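Local coordinates for iron-regulated ABC transporter siderophore-binding protein SirA (Staphylococcus aureus subsp. aureus, PDB 3MWF) that binds the siderophore staphyloferrin B with its iron(III) ion and probably hands it to an ABC transporter for iron uptake, at residues E47-K52 with G69-P74; N167-H172 with V226-N231; I175-Y180 with D205-T210. All blocks are in the same frame, centred on the assembly; numbering follows the deposited sequence.

From the N terminus, contact 1 comes first. It closes the short, mostly loop excursion that leaves strand 44-45 and returns by strand 66-70, with 16 residues between its segments, at one end of the six-stranded sheet of the N-terminal lobe. The chain then runs through the long helix 130-155 to the C-terminal lobe. There contact 2 joins parallel strands 163-168 and 222-227, closing a loop of 53 residues, and contact 3 is nested inside that loop, pairing strand 173-176 with the outermost strand 206-209 of the same sheet. Arg169 and Tyr176 bring contacts 2 and 3 together, Trp49 packs on Pro230 and Asn231 between contacts 1 and 2, and all three touch SE8.

Contact 1 (E47-K52 with G69-P74); sequences ESWTQK and GQEPAP. With SE8 (5-[(2-{[(3S)-5-{[(2S)-2-amino-2-carboxyethyl]amino}-3-carboxy-3-hydroxy-5-oxopentanoyl]amino}ethyl)amino]-2,5-dioxopentanoic acid), chain C.
The six-membered ring of Trp49 meets the ring of Pro72 beside the siderophore cleft of a two-lobed periplasmic-binding-protein fold. Here the loop after strand 44-45 packs against the type I turn from Gln70 to Ala73, which joins strands 66-70 and 73-74. Trp49 CH2 lies 3.5 Å from Pro72 CD, an apolar touch, while Pro72 CG rests 3.5 Å from carboxylate oxygen O19 of SE8. Staphyloferrin B covers one face of the indole: its amide N4 sits toward the rim, 3.4 Å from Trp49 CH2. With CG held beside the backbone N (chi1 -73°), Trp49 turns its outer ring atoms to the 69-74 segment. The extended chain of Glu71 crosses the indole at about a right angle, its carboxylate tilted 51° to the ring. A water in the indole plane accepts a hydrogen bond from Trp49 NE1 at 2.8 Å and donates one to Glu71 OE2 at 2.7 Å. That oxygen also forms a salt bridge with Arg93, itself a partner of SE8, and Glu71 OE1 is bonded by Gln29 NE2, so the carboxylate that reaches the tryptophan through this water is held from several directions. On the opposite face of the indole, a second water accepts from Glu71 N and donates to Glu47 O, which Gln29 NE2 also reaches. One direct backbone bond ties the segments, Glu47 N to Gly69 O at 2.9 Å. Farther out, the extended Lys52 chain brings NZ to 2.6 Å from Glu47 OE2 in a salt bridge, arriving from above the carboxylate plane, 45° out of it.

Contact 2 (N167-H172 with V226-N231); sequences NFRADH and VKSDPN. With SE8 (5-[(2-{[(3S)-5-{[(2S)-2-amino-2-carboxyethyl]amino}-3-carboxy-3-hydroxy-5-oxopentanoyl]amino}ethyl)amino]-2,5-dioxopentanoic acid), chain C.
Arg169 starts out against Asp229 and finishes on the siderophore. Its CB lies 3.6 Å from Asp229 OD2 and also sits over one face of the His172 ring. CG and CD pass the carbonyl oxygen of Ser228, close to the carbonyl plane, and a bend at chi2 (-136°) carries the chain along that oxygen, which then lies over one face of the guanidinium group. NE donates a hydrogen bond to Asn167 OD1 at 2.8 Å, on a lone pair and close to the guanidinium plane. At the tip, NH1 and NH2 of Arg169 both reach the amide oxygen O22 of SE8, each at 3.0 Å, a two-pronged grip on one atom near the plane of the group. NH1 also makes a long salt bridge, 3.7 Å, to Asp229 OD1. All this happens where parallel strands 163-168 and 222-227 of the C-terminal lobe's sheet end and their loops line the ligand cleft, as in other siderophore-binding proteins of this fold. The second shell is Asn167: its ND2 uses both N-H groups across the strands, at 3.1 Å to Val226 O and 3.1 Å to Ser228 O, both acceptors lying in the amide plane. That fixes the amide's rotation and turns OD1 to the arginine. Ser228 N bonds Phe168 O, continuing the strand ladder. Outside the two segments, Ser228 OG is bonded to Glu268, and Arg174, whose NE is linked to His172 NE2, adds a further bond to SE8. Asp229 is itself held in place, its OD2 accepting a hydrogen bond from Ala170 N at 2.9 Å through the anti lone pair.

Contact 3 (I175-Y180 with D205-T210); sequences IYAGGY and DIIQLT. With SE8 (5-[(2-{[(3S)-5-{[(2S)-2-amino-2-carboxyethyl]amino}-3-carboxy-3-hydroxy-5-oxopentanoyl]amino}ethyl)amino]-2,5-dioxopentanoic acid), chain C.
Ile175 and Ile207 form an antiparallel hydrogen-bonded pair where strand 206-209, the outermost strand on its side of the C-terminal lobe's mixed sheet, lies along strand 173-176. The backbone bonds come first: Ile175 N to Ile207 O and Ile207 N to Ile175 O are each 2.9 Å long. Past the pair the 175-180 chain folds into an inverse gamma turn centred on Tyr176 before helix 179-187, and Gly178 N then binds Asp205 O at 2.8 Å, on a lone pair. The apolar contacts lie on two faces. On the face with Tyr176, Ile206 makes a CH-pi contact: CG2 stands 4.0 Å from the Tyr176 ring centroid, 15° off the ring normal. Because Ile206 keeps CG1 beside its backbone N (chi1 -63°), the other branch runs past CD2 and CE2 of the ring, ending with CD1 3.5 Å from Tyr176 CE2 and close to C11 of SE8. On the other face, Ile175 CD1 meets Leu209 CD1 at 3.8 Å, and Ile207 CD1 touches Ala177 CB; helix 194-201 covers Ala177 and Ile207 there. The polar contacts serve the ligand and the turn. Tyr176 OH donates to carboxylate oxygen O24 of SE8 at 2.6 Å, the acceptor lying in the ring plane, and the same hydroxyl is bonded to Arg174 NH1, a positive group that would probably strengthen it as a donor. Beside the turn, a water accepts from Gly179 N at 3.0 Å and donates to Asp205 OD1 at 2.6 Å.

Contact 1 (E47-K52 with G69-P74)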
loop_
_atom_site.group_PDB
_atom_site.type_symbol
_atom_site.label_atom_id
_atom_site.label_comp_id
_atom_site.label_asym_id
_atom_site.label_seq_id
_atom_site.Cartn_x
_atom_site.Cartn_y
_atom_site.Cartn_z
ATOM N N GLU A 47 -13.400 7.284 -1.548
ATOM C CA GLU A 47 -13.509 7.192 -0.082
ATOM C C GLU A 47 -12.413 6.281 0.485
ATOM O O GLU A 47 -11.949 5.366 -0.189
ATOM C CB GLU A 47 -14.891 6.691 0.322
ATOM C CG GLU A 47 -15.116 5.230 0.169
ATOM C CD GLU A 47 -16.539 4.819 0.458
ATOM O OE1 GLU A 47 -17.409 5.707 0.562
ATOM O OE2 GLU A 47 -16.778 3.598 0.528
ATOM N N SER A 48 -12.014 6.535 1.721
ATOM C CA SER A 48 -11.075 5.666 2.406
ATOM C C SER A 48 -11.692 4.302 2.671
ATOM O O SER A 48 -12.914 4.159 2.793
ATOM C CB SER A 48 -10.622 6.316 3.718
ATOM O OG SER A 48 -11.763 6.696 4.501
ATOM N N TRP A 49 -10.851 3.275 2.804
ATOM C CA TRP A 49 -11.366 1.950 3.018
ATOM C C TRP A 49 -11.982 1.773 4.406
ATOM O O TRP A 49 -12.942 0.999 4.589
ATOM C CB TRP A 49 -10.240 0.925 2.893
ATOM C CG TRP A 49 -9.733 0.658 1.500
ATOM C CD1 TRP A 49 -8.481 0.929 1.030
ATOM C CD2 TRP A 49 -10.451 0.046 0.426
ATOM N NE1 TRP A 49 -8.375 0.547 -0.302
ATOM C CE2 TRP A 49 -9.560 -0.023 -0.687
ATOM C CE3 TRP A 49 -11.744 -0.467 0.295
ATOM C CZ2 TRP A 49 -9.929 -0.578 -1.924
ATOM C CZ3 TRP A 49 -12.130 -1.015 -0.947
ATOM C CH2 TRP A 49 -11.211 -1.076 -2.038
ATOM N N THR A 50 -11.388 2.448 5.375
ATOM C CA THR A 50 -11.939 2.469 6.752
ATOM C C THR A 50 -11.897 3.921 7.188
ATOM O O THR A 50 -11.398 4.774 6.444
ATOM C CB THR A 50 -11.105 1.617 7.739
ATOM O OG1 THR A 50 -9.771 2.158 7.813
ATOM C CG2 THR A 50 -11.085 0.133 7.334
ATOM N N GLN A 51 -12.424 4.218 8.385
ATOM C CA GLN A 51 -12.526 5.624 8.822
ATOM C C GLN A 51 -13.215 6.476 7.750
ATOM O O GLN A 51 -12.841 7.617 7.545
ATOM C CB GLN A 51 -11.156 6.214 9.138
ATOM C CG GLN A 51 -10.419 5.420 10.237
ATOM C CD GLN A 51 -9.087 6.017 10.611
ATOM O OE1 GLN A 51 -8.485 6.774 9.855
ATOM N NE2 GLN A 51 -8.611 5.670 11.813
ATOM N N LYS A 52 -14.249 5.923 7.121
ATOM C CA LYS A 52 -14.868 6.611 5.982
ATOM C C LYS A 52 -15.427 7.960 6.407
ATOM O O LYS A 52 -15.931 8.086 7.529
ATOM C CB LYS A 52 -16.014 5.770 5.427
ATOM C CG LYS A 52 -15.606 4.420 4.883
ATOM C CD LYS A 52 -16.781 3.757 4.169
ATOM C CE LYS A 52 -16.340 2.430 3.578
ATOM N NZ LYS A 52 -17.300 1.981 2.495
ATOM N N GLY A 69 -16.903 8.233 -4.565
ATOM C CA GLY A 69 -17.408 6.869 -4.458
ATOM C C GLY A 69 -16.364 5.890 -3.943
ATOM O O GLY A 69 -15.315 6.293 -3.455
ATOM N N GLN A 70 -16.656 4.606 -4.093
ATOM C CA GLN A 70 -15.834 3.529 -3.532
ATOM C C GLN A 70 -14.763 3.107 -4.531
ATOM O O GLN A 70 -15.011 3.016 -5.738
ATOM C CB GLN A 70 -16.707 2.331 -3.141
ATOM C CG GLN A 70 -17.811 2.690 -2.140
ATOM C CD GLN A 70 -18.573 1.486 -1.584
ATOM O OE1 GLN A 70 -19.281 1.603 -0.581
ATOM N NE2 GLN A 70 -18.449 0.336 -2.242
ATOM N N GLU A 71 -13.564 2.844 -4.026
ATOM C CA GLU A 71 -12.444 2.499 -4.912
ATOM C C GLU A 71 -12.719 1.376 -5.937
ATOM O O GLU A 71 -12.259 1.458 -7.063
ATOM C CB GLU A 71 -11.178 2.245 -4.087
ATOM C CG GLU A 71 -9.936 1.959 -4.963
ATOM C CD GLU A 71 -8.645 1.987 -4.187
ATOM O OE1 GLU A 71 -8.463 2.901 -3.331
ATOM O OE2 GLU A 71 -7.791 1.112 -4.509
ATOM N N PRO A 72 -13.474 0.325 -5.552
ATOM C CA PRO A 72 -13.745 -0.704 -6.570
ATOM C C PRO A 72 -14.642 -0.249 -7.728
ATOM O O PRO A 72 -14.679 -0.922 -8.760
ATOM C CB PRO A 72 -14.480 -1.777 -5.780
ATOM C CG PRO A 72 -13.912 -1.632 -4.390
ATOM C CD PRO A 72 -13.839 -0.151 -4.206
ATOM N N ALA A 73 -15.372 0.850 -7.557
ATOM C CA ALA A 73 -16.316 1.318 -8.598
ATOM C C ALA A 73 -16.721 2.755 -8.385
ATOM O O ALA A 73 -17.850 3.042 -7.925
ATOM C CB ALA A 73 -17.559 0.403 -8.656
ATOM N N PRO A 74 -15.815 3.681 -8.712
ATOM C CA PRO A 74 -16.098 5.104 -8.488
ATOM C C PRO A 74 -17.229 5.615 -9.383
ATOM O O PRO A 74 -17.543 5.012 -10.420
ATOM C CB PRO A 74 -14.778 5.786 -8.855
ATOM C CG PRO A 74 -14.100 4.829 -9.773
ATOM C CD PRO A 74 -14.428 3.479 -9.175
HETATM C C1 SE8 C . -11.220 -4.820 -2.426
HETATM C C2 SE8 C . -11.122 -5.373 -1.031
HETATM C C3 SE8 C . -10.976 -4.251 -0.015
HETATM N N4 SE8 C . -9.717 -3.526 -0.146
HETATM C C5 SE8 C . -8.651 -3.843 0.561
HETATM C C6 SE8 C . -7.369 -3.127 0.213
HETATM C C7 SE8 C . -6.665 -3.810 -0.960
HETATM C C8 SE8 C . -5.467 -2.934 -1.372
HETATM C C9 SE8 C . -4.528 -3.584 -2.386
HETATM N N10 SE8 C . -5.063 -4.376 -3.314
HETATM C C11 SE8 C . -4.193 -4.971 -4.302
HETATM C C12 SE8 C . -4.571 -4.518 -5.702
HETATM N N13 SE8 C . -4.047 -5.408 -6.729
HETATM C C14 SE8 C . -4.652 -6.569 -7.120
HETATM C C15 SE8 C . -6.103 -6.791 -6.809
HETATM C C16 SE8 C . -6.064 -7.249 -5.372
HETATM C C17 SE8 C . -7.246 -6.874 -4.533
HETATM C C18 SE8 C . -7.888 -8.013 -3.899
HETATM O O19 SE8 C . -12.299 -4.276 -2.779
HETATM O O20 SE8 C . -10.246 -4.971 -3.190
HETATM N N21 SE8 C . -9.972 -6.296 -0.961
HETATM O O22 SE8 C . -8.645 -4.669 1.453
HETATM C C23 SE8 C . -6.248 -5.218 -0.573
HETATM O O24 SE8 C . -5.250 -5.383 0.172
HETATM O O25 SE8 C . -6.894 -6.201 -1.015
HETATM O O26 SE8 C . -7.605 -3.956 -2.039
HETATM O O27 SE8 C . -3.326 -3.350 -2.331
HETATM O O28 SE8 C . -4.055 -7.462 -7.694
HETATM O O29 SE8 C . -7.556 -5.705 -4.282
HETATM O O30 SE8 C . -8.517 -7.820 -2.863
HETATM O O31 SE8 C . -7.755 -9.165 -4.385
HETATM O O HOH W 1 -12.954 3.029 -1.393
HETATM O O HOH W 2 -6.490 0.237 -2.311
#

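Contact 2 (N167-H172 with V226-N231)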
loop_
_atom_site.group_PDB
_atom_site.type_symbol
_atom_site.label_atom_id
_atom_site.label_comp_id
_atom_site.label_asym_id
_atom_site.label_seq_id
_atom_site.Cartn_x
_atom_site.Cartn_y
_atom_site.Cartn_z
ATOM N N ASN A 167 -2.109 -11.439 6.976
ATOM C CA ASN A 167 -3.342 -10.633 7.121
ATOM C C ASN A 167 -4.520 -11.553 7.330
ATOM O O ASN A 167 -4.905 -12.342 6.436
ATOM C CB ASN A 167 -3.494 -9.774 5.852
ATOM C CG ASN A 167 -4.917 -9.239 5.601
ATOM O OD1 ASN A 167 -5.365 -9.245 4.450
ATOM N ND2 ASN A 167 -5.619 -8.779 6.651
ATOM N N PHE A 168 -5.114 -11.472 8.525
ATOM C CA PHE A 168 -6.328 -12.242 8.775
ATOM C C PHE A 168 -7.533 -11.461 8.253
ATOM O O PHE A 168 -7.680 -10.262 8.561
ATOM C CB PHE A 168 -6.478 -12.556 10.260
ATOM C CG PHE A 168 -5.380 -13.437 10.770
ATOM C CD1 PHE A 168 -5.235 -14.711 10.237
ATOM C CD2 PHE A 168 -4.478 -12.981 11.719
ATOM C CE1 PHE A 168 -4.217 -15.545 10.655
ATOM C CE2 PHE A 168 -3.440 -13.832 12.172
ATOM C CZ PHE A 168 -3.308 -15.113 11.619
ATOM N N ARG A 169 -8.347 -12.127 7.434
ATOM C CA ARG A 169 -9.565 -11.498 6.868
ATOM C C ARG A 169 -10.770 -12.221 7.433
ATOM O O ARG A 169 -10.627 -13.091 8.283
ATOM C CB ARG A 169 -9.558 -11.577 5.349
ATOM C CG ARG A 169 -8.365 -10.848 4.701
ATOM C CD ARG A 169 -8.823 -10.000 3.478
ATOM N NE ARG A 169 -7.866 -8.920 3.309
ATOM C CZ ARG A 169 -8.130 -7.713 2.873
ATOM N NH1 ARG A 169 -9.381 -7.323 2.526
ATOM N NH2 ARG A 169 -7.119 -6.879 2.797
ATOM N N ALA A 170 -11.963 -11.868 6.972
ATOM C CA ALA A 170 -13.182 -12.450 7.543
ATOM C C ALA A 170 -13.364 -13.949 7.234
ATOM O O ALA A 170 -13.971 -14.691 8.032
ATOM C CB ALA A 170 -14.430 -11.639 7.042
ATOM N N ASP A 171 -12.867 -14.390 6.075
ATOM C CA ASP A 171 -13.161 -15.747 5.573
ATOM C C ASP A 171 -11.934 -16.411 4.933
ATOM O O ASP A 171 -12.058 -17.440 4.261
ATOM C CB ASP A 171 -14.321 -15.703 4.560
ATOM C CG ASP A 171 -14.028 -14.780 3.364
ATOM O OD1 ASP A 171 -12.891 -14.231 3.249
ATOM O OD2 ASP A 171 -14.949 -14.574 2.536
ATOM N N HIS A 172 -10.754 -15.816 5.137
ATOM C CA HIS A 172 -9.497 -16.378 4.623
ATOM C C HIS A 172 -8.330 -15.622 5.224
ATOM O O HIS A 172 -8.529 -14.684 5.992
ATOM C CB HIS A 172 -9.432 -16.373 3.067
ATOM C CG HIS A 172 -9.242 -15.016 2.445
ATOM N ND1 HIS A 172 -10.264 -14.093 2.343
ATOM C CD2 HIS A 172 -8.158 -14.443 1.854
ATOM C CE1 HIS A 172 -9.820 -13.006 1.732
ATOM N NE2 HIS A 172 -8.546 -13.194 1.417
ATOM N N VAL A 226 -1.553 -8.331 10.459
ATOM C CA VAL A 226 -2.499 -7.231 10.165
ATOM C C VAL A 226 -3.910 -7.784 10.143
ATOM O O VAL A 226 -4.207 -8.720 9.394
ATOM C CB VAL A 226 -2.206 -6.567 8.793
ATOM C CG1 VAL A 226 -3.137 -5.369 8.564
ATOM C CG2 VAL A 226 -0.764 -6.123 8.662
ATOM N N LYS A 227 -4.791 -7.238 10.987
ATOM C CA LYS A 227 -6.201 -7.650 10.988
ATOM C C LYS A 227 -6.913 -6.618 10.118
ATOM O O LYS A 227 -6.941 -5.435 10.464
ATOM C CB LYS A 227 -6.747 -7.631 12.423
ATOM C CG LYS A 227 -6.313 -8.864 13.214
ATOM C CD LYS A 227 -6.844 -8.820 14.655
ATOM C CE LYS A 227 -6.039 -7.884 15.530
ATOM N NZ LYS A 227 -4.688 -8.468 15.875
ATOM N N SER A 228 -7.427 -7.040 8.967
ATOM C CA SER A 228 -7.993 -6.082 8.016
ATOM C C SER A 228 -8.895 -6.773 7.020
ATOM O O SER A 228 -8.501 -7.741 6.381
ATOM C CB SER A 228 -6.866 -5.340 7.275
ATOM O OG SER A 228 -7.384 -4.377 6.355
ATOM N N ASP A 229 -10.132 -6.299 6.927
ATOM C CA ASP A 229 -11.048 -6.730 5.867
ATOM C C ASP A 229 -12.129 -5.646 5.739
ATOM O O ASP A 229 -13.223 -5.754 6.353
ATOM C CB ASP A 229 -11.655 -8.121 6.161
ATOM C CG ASP A 229 -12.395 -8.717 4.972
ATOM O OD1 ASP A 229 -12.743 -7.970 4.031
ATOM O OD2 ASP A 229 -12.697 -9.935 4.980
ATOM N N PRO A 230 -11.821 -4.587 4.965
ATOM C CA PRO A 230 -12.641 -3.370 5.028
ATOM C C PRO A 230 -14.088 -3.594 4.672
ATOM O O PRO A 230 -14.984 -2.974 5.278
ATOM C CB PRO A 230 -12.008 -2.474 3.962
ATOM C CG PRO A 230 -10.522 -2.801 4.131
ATOM C CD PRO A 230 -10.521 -4.330 4.300
ATOM N N ASN A 231 -14.318 -4.436 3.685
ATOM C CA ASN A 231 -15.685 -4.647 3.228
ATOM C C ASN A 231 -16.475 -5.800 3.867
ATOM O O ASN A 231 -17.635 -6.058 3.484
ATOM C CB ASN A 231 -15.695 -4.627 1.713
ATOM C CG ASN A 231 -15.551 -3.195 1.177
ATOM O OD1 ASN A 231 -15.277 -2.980 -0.003
ATOM N ND2 ASN A 231 -15.755 -2.212 2.052
HETATM C C1 SE8 C . -11.220 -4.820 -2.426
HETATM C C2 SE8 C . -11.122 -5.373 -1.031
HETATM C C3 SE8 C . -10.976 -4.251 -0.015
HETATM N N4 SE8 C . -9.717 -3.526 -0.146
HETATM C C5 SE8 C . -8.651 -3.843 0.561
HETATM C C6 SE8 C . -7.369 -3.127 0.213
HETATM C C7 SE8 C . -6.665 -3.810 -0.960
HETATM C C8 SE8 C . -5.467 -2.934 -1.372
HETATM C C9 SE8 C . -4.528 -3.584 -2.386
HETATM N N10 SE8 C . -5.063 -4.376 -3.314
HETATM C C11 SE8 C . -4.193 -4.971 -4.302
HETATM C C12 SE8 C . -4.571 -4.518 -5.702
HETATM N N13 SE8 C . -4.047 -5.408 -6.729
HETATM C C14 SE8 C . -4.652 -6.569 -7.120
HETATM C C15 SE8 C . -6.103 -6.791 -6.809
HETATM C C16 SE8 C . -6.064 -7.249 -5.372
HETATM C C17 SE8 C . -7.246 -6.874 -4.533
HETATM C C18 SE8 C . -7.888 -8.013 -3.899
HETATM O O19 SE8 C . -12.299 -4.276 -2.779
HETATM O O20 SE8 C . -10.246 -4.971 -3.190
HETATM N N21 SE8 C . -9.972 -6.296 -0.961
HETATM O O22 SE8 C . -8.645 -4.669 1.453
HETATM C C23 SE8 C . -6.248 -5.218 -0.573
HETATM O O24 SE8 C . -5.250 -5.383 0.172
HETATM O O25 SE8 C . -6.894 -6.201 -1.015
HETATM O O26 SE8 C . -7.605 -3.956 -2.039
HETATM O O27 SE8 C . -3.326 -3.350 -2.331
HETATM O O28 SE8 C . -4.055 -7.462 -7.694
HETATM O O29 SE8 C . -7.556 -5.705 -4.282
HETATM O O30 SE8 C . -8.517 -7.820 -2.863
HETATM O O31 SE8 C . -7.755 -9.165 -4.385
HETATM O O HOH W 3 -11.516 -9.745 1.517
#

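Contact 3 (I175-Y180 with D205-T210)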
loop_
_atom_site.group_PDB
_atom_site.type_symbol
_atom_site.label_atom_id
_atom_site.label_comp_id
_atom_site.label_asym_id
_atom_site.label_seq_id
_atom_site.Cartn_x
_atom_site.Cartn_y
_atom_site.Cartn_z
ATOM N N ILE A 175 -1.055 -13.643 2.654
ATOM C CA ILE A 175 0.330 -13.205 2.930
ATOM C C ILE A 175 0.631 -12.102 1.943
ATOM O O ILE A 175 0.491 -12.312 0.733
ATOM C CB ILE A 175 1.366 -14.357 2.713
ATOM C CG1 ILE A 175 0.983 -15.553 3.579
ATOM C CG2 ILE A 175 2.794 -13.813 2.984
ATOM C CD1 ILE A 175 1.857 -16.860 3.256
ATOM N N TYR A 176 1.025 -10.921 2.443
ATOM C CA TYR A 176 1.417 -9.810 1.574
ATOM C C TYR A 176 2.913 -9.968 1.349
ATOM O O TYR A 176 3.712 -9.326 2.006
ATOM C CB TYR A 176 1.036 -8.438 2.184
ATOM C CG TYR A 176 -0.420 -8.159 1.995
ATOM C CD1 TYR A 176 -1.378 -8.883 2.705
ATOM C CD2 TYR A 176 -0.848 -7.185 1.076
ATOM C CE1 TYR A 176 -2.756 -8.675 2.491
ATOM C CE2 TYR A 176 -2.208 -6.960 0.859
ATOM C CZ TYR A 176 -3.158 -7.707 1.570
ATOM O OH TYR A 176 -4.510 -7.525 1.385
ATOM N N ALA A 177 3.255 -10.887 0.441
ATOM C CA ALA A 177 4.646 -11.217 0.115
ATOM C C ALA A 177 5.284 -10.041 -0.602
ATOM O O ALA A 177 6.348 -9.547 -0.207
ATOM C CB ALA A 177 4.691 -12.503 -0.752
ATOM N N GLY A 178 4.574 -9.581 -1.628
ATOM C CA GLY A 178 4.742 -8.267 -2.210
ATOM C C GLY A 178 3.609 -7.403 -1.678
ATOM O O GLY A 178 3.328 -7.376 -0.466
ATOM N N GLY A 179 2.924 -6.722 -2.575
ATOM C CA GLY A 179 1.928 -5.769 -2.127
ATOM C C GLY A 179 2.578 -4.615 -1.373
ATOM O O GLY A 179 3.810 -4.432 -1.406
ATOM N N TYR A 180 1.756 -3.811 -0.708
ATOM C CA TYR A 180 2.273 -2.581 -0.119
ATOM C C TYR A 180 3.400 -2.842 0.879
ATOM O O TYR A 180 4.511 -2.291 0.706
ATOM C CB TYR A 180 1.154 -1.810 0.600
ATOM C CG TYR A 180 1.650 -0.464 1.053
ATOM C CD1 TYR A 180 1.876 0.565 0.113
ATOM C CD2 TYR A 180 1.922 -0.219 2.405
ATOM C CE1 TYR A 180 2.360 1.792 0.525
ATOM C CE2 TYR A 180 2.418 1.035 2.814
ATOM C CZ TYR A 180 2.626 2.011 1.873
ATOM O OH TYR A 180 3.078 3.251 2.245
ATOM N N ASP A 205 1.967 -11.446 -5.724
ATOM C CA ASP A 205 2.202 -10.327 -4.803
ATOM C C ASP A 205 1.469 -10.636 -3.480
ATOM O O ASP A 205 2.046 -10.578 -2.380
ATOM C CB ASP A 205 1.579 -9.017 -5.326
ATOM C CG ASP A 205 2.137 -8.536 -6.659
ATOM O OD1 ASP A 205 3.376 -8.454 -6.842
ATOM O OD2 ASP A 205 1.298 -8.183 -7.526
ATOM N N ILE A 206 0.182 -10.958 -3.591
ATOM C CA ILE A 206 -0.659 -11.135 -2.412
ATOM C C ILE A 206 -1.220 -12.529 -2.539
ATOM O O ILE A 206 -1.899 -12.834 -3.531
ATOM C CB ILE A 206 -1.792 -10.078 -2.386
ATOM C CG1 ILE A 206 -1.168 -8.678 -2.273
ATOM C CG2 ILE A 206 -2.788 -10.381 -1.211
ATOM C CD1 ILE A 206 -2.093 -7.501 -2.636
ATOM N N ILE A 207 -0.889 -13.392 -1.586
ATOM C CA ILE A 207 -1.286 -14.794 -1.627
ATOM C C ILE A 207 -2.507 -15.027 -0.763
ATOM O O ILE A 207 -2.476 -14.754 0.436
ATOM C CB ILE A 207 -0.134 -15.678 -1.135
ATOM C CG1 ILE A 207 1.093 -15.410 -2.004
ATOM C CG2 ILE A 207 -0.527 -17.153 -1.159
ATOM C CD1 ILE A 207 2.346 -15.815 -1.383
ATOM N N GLN A 208 -3.593 -15.518 -1.367
ATOM C CA GLN A 208 -4.778 -15.824 -0.584
ATOM C C GLN A 208 -4.658 -17.261 -0.169
ATOM O O GLN A 208 -4.310 -18.120 -1.005
ATOM C CB GLN A 208 -6.033 -15.646 -1.427
ATOM C CG GLN A 208 -6.242 -14.240 -1.806
ATOM C CD GLN A 208 -7.697 -13.960 -2.204
ATOM O OE1 GLN A 208 -8.091 -12.808 -2.267
ATOM N NE2 GLN A 208 -8.501 -15.029 -2.465
ATOM N N LEU A 209 -4.847 -17.524 1.118
ATOM C CA LEU A 209 -4.827 -18.885 1.628
ATOM C C LEU A 209 -6.151 -19.268 2.227
ATOM O O LEU A 209 -6.763 -18.492 2.985
ATOM C CB LEU A 209 -3.760 -19.025 2.699
ATOM C CG LEU A 209 -2.356 -18.713 2.208
ATOM C CD1 LEU A 209 -1.414 -18.803 3.369
ATOM C CD2 LEU A 209 -1.957 -19.700 1.067
ATOM N N THR A 210 -6.575 -20.487 1.937
ATOM C CA THR A 210 -7.895 -20.933 2.364
ATOM C C THR A 210 -7.776 -22.057 3.382
ATOM O O THR A 210 -8.770 -22.411 4.017
ATOM C CB THR A 210 -8.735 -21.398 1.148
ATOM O OG1 THR A 210 -8.068 -22.479 0.484
ATOM C CG2 THR A 210 -8.874 -20.273 0.125
HETATM C C1 SE8 C . -11.220 -4.820 -2.426
HETATM C C2 SE8 C . -11.122 -5.373 -1.031
HETATM C C3 SE8 C . -10.976 -4.251 -0.015
HETATM N N4 SE8 C . -9.717 -3.526 -0.146
HETATM C C5 SE8 C . -8.651 -3.843 0.561
HETATM C C6 SE8 C . -7.369 -3.127 0.213
HETATM C C7 SE8 C . -6.665 -3.810 -0.960
HETATM C C8 SE8 C . -5.467 -2.934 -1.372
HETATM C C9 SE8 C . -4.528 -3.584 -2.386
HETATM N N10 SE8 C . -5.063 -4.376 -3.314
HETATM C C11 SE8 C . -4.193 -4.971 -4.302
HETATM C C12 SE8 C . -4.571 -4.518 -5.702
HETATM N N13 SE8 C . -4.047 -5.408 -6.729
HETATM C C14 SE8 C . -4.652 -6.569 -7.120
HETATM C C15 SE8 C . -6.103 -6.791 -6.809
HETATM C C16 SE8 C . -6.064 -7.249 -5.372
HETATM C C17 SE8 C . -7.246 -6.874 -4.533
HETATM C C18 SE8 C . -7.888 -8.013 -3.899
HETATM O O19 SE8 C . -12.299 -4.276 -2.779
HETATM O O20 SE8 C . -10.246 -4.971 -3.190
HETATM N N21 SE8 C . -9.972 -6.296 -0.961
HETATM O O22 SE8 C . -8.645 -4.669 1.453
HETATM C C23 SE8 C . -6.248 -5.218 -0.573
HETATM O O24 SE8 C . -5.250 -5.383 0.172
HETATM O O25 SE8 C . -6.894 -6.201 -1.015
HETATM O O26 SE8 C . -7.605 -3.956 -2.039
HETATM O O27 SE8 C . -3.326 -3.350 -2.331
HETATM O O28 SE8 C . -4.055 -7.462 -7.694
HETATM O O29 SE8 C . -7.556 -5.705 -4.282
HETATM O O30 SE8 C . -8.517 -7.820 -2.863
HETATM O O31 SE8 C . -7.755 -9.165 -4.385
HETATM O O HOH W 4 4.394 -6.801 -5.185
#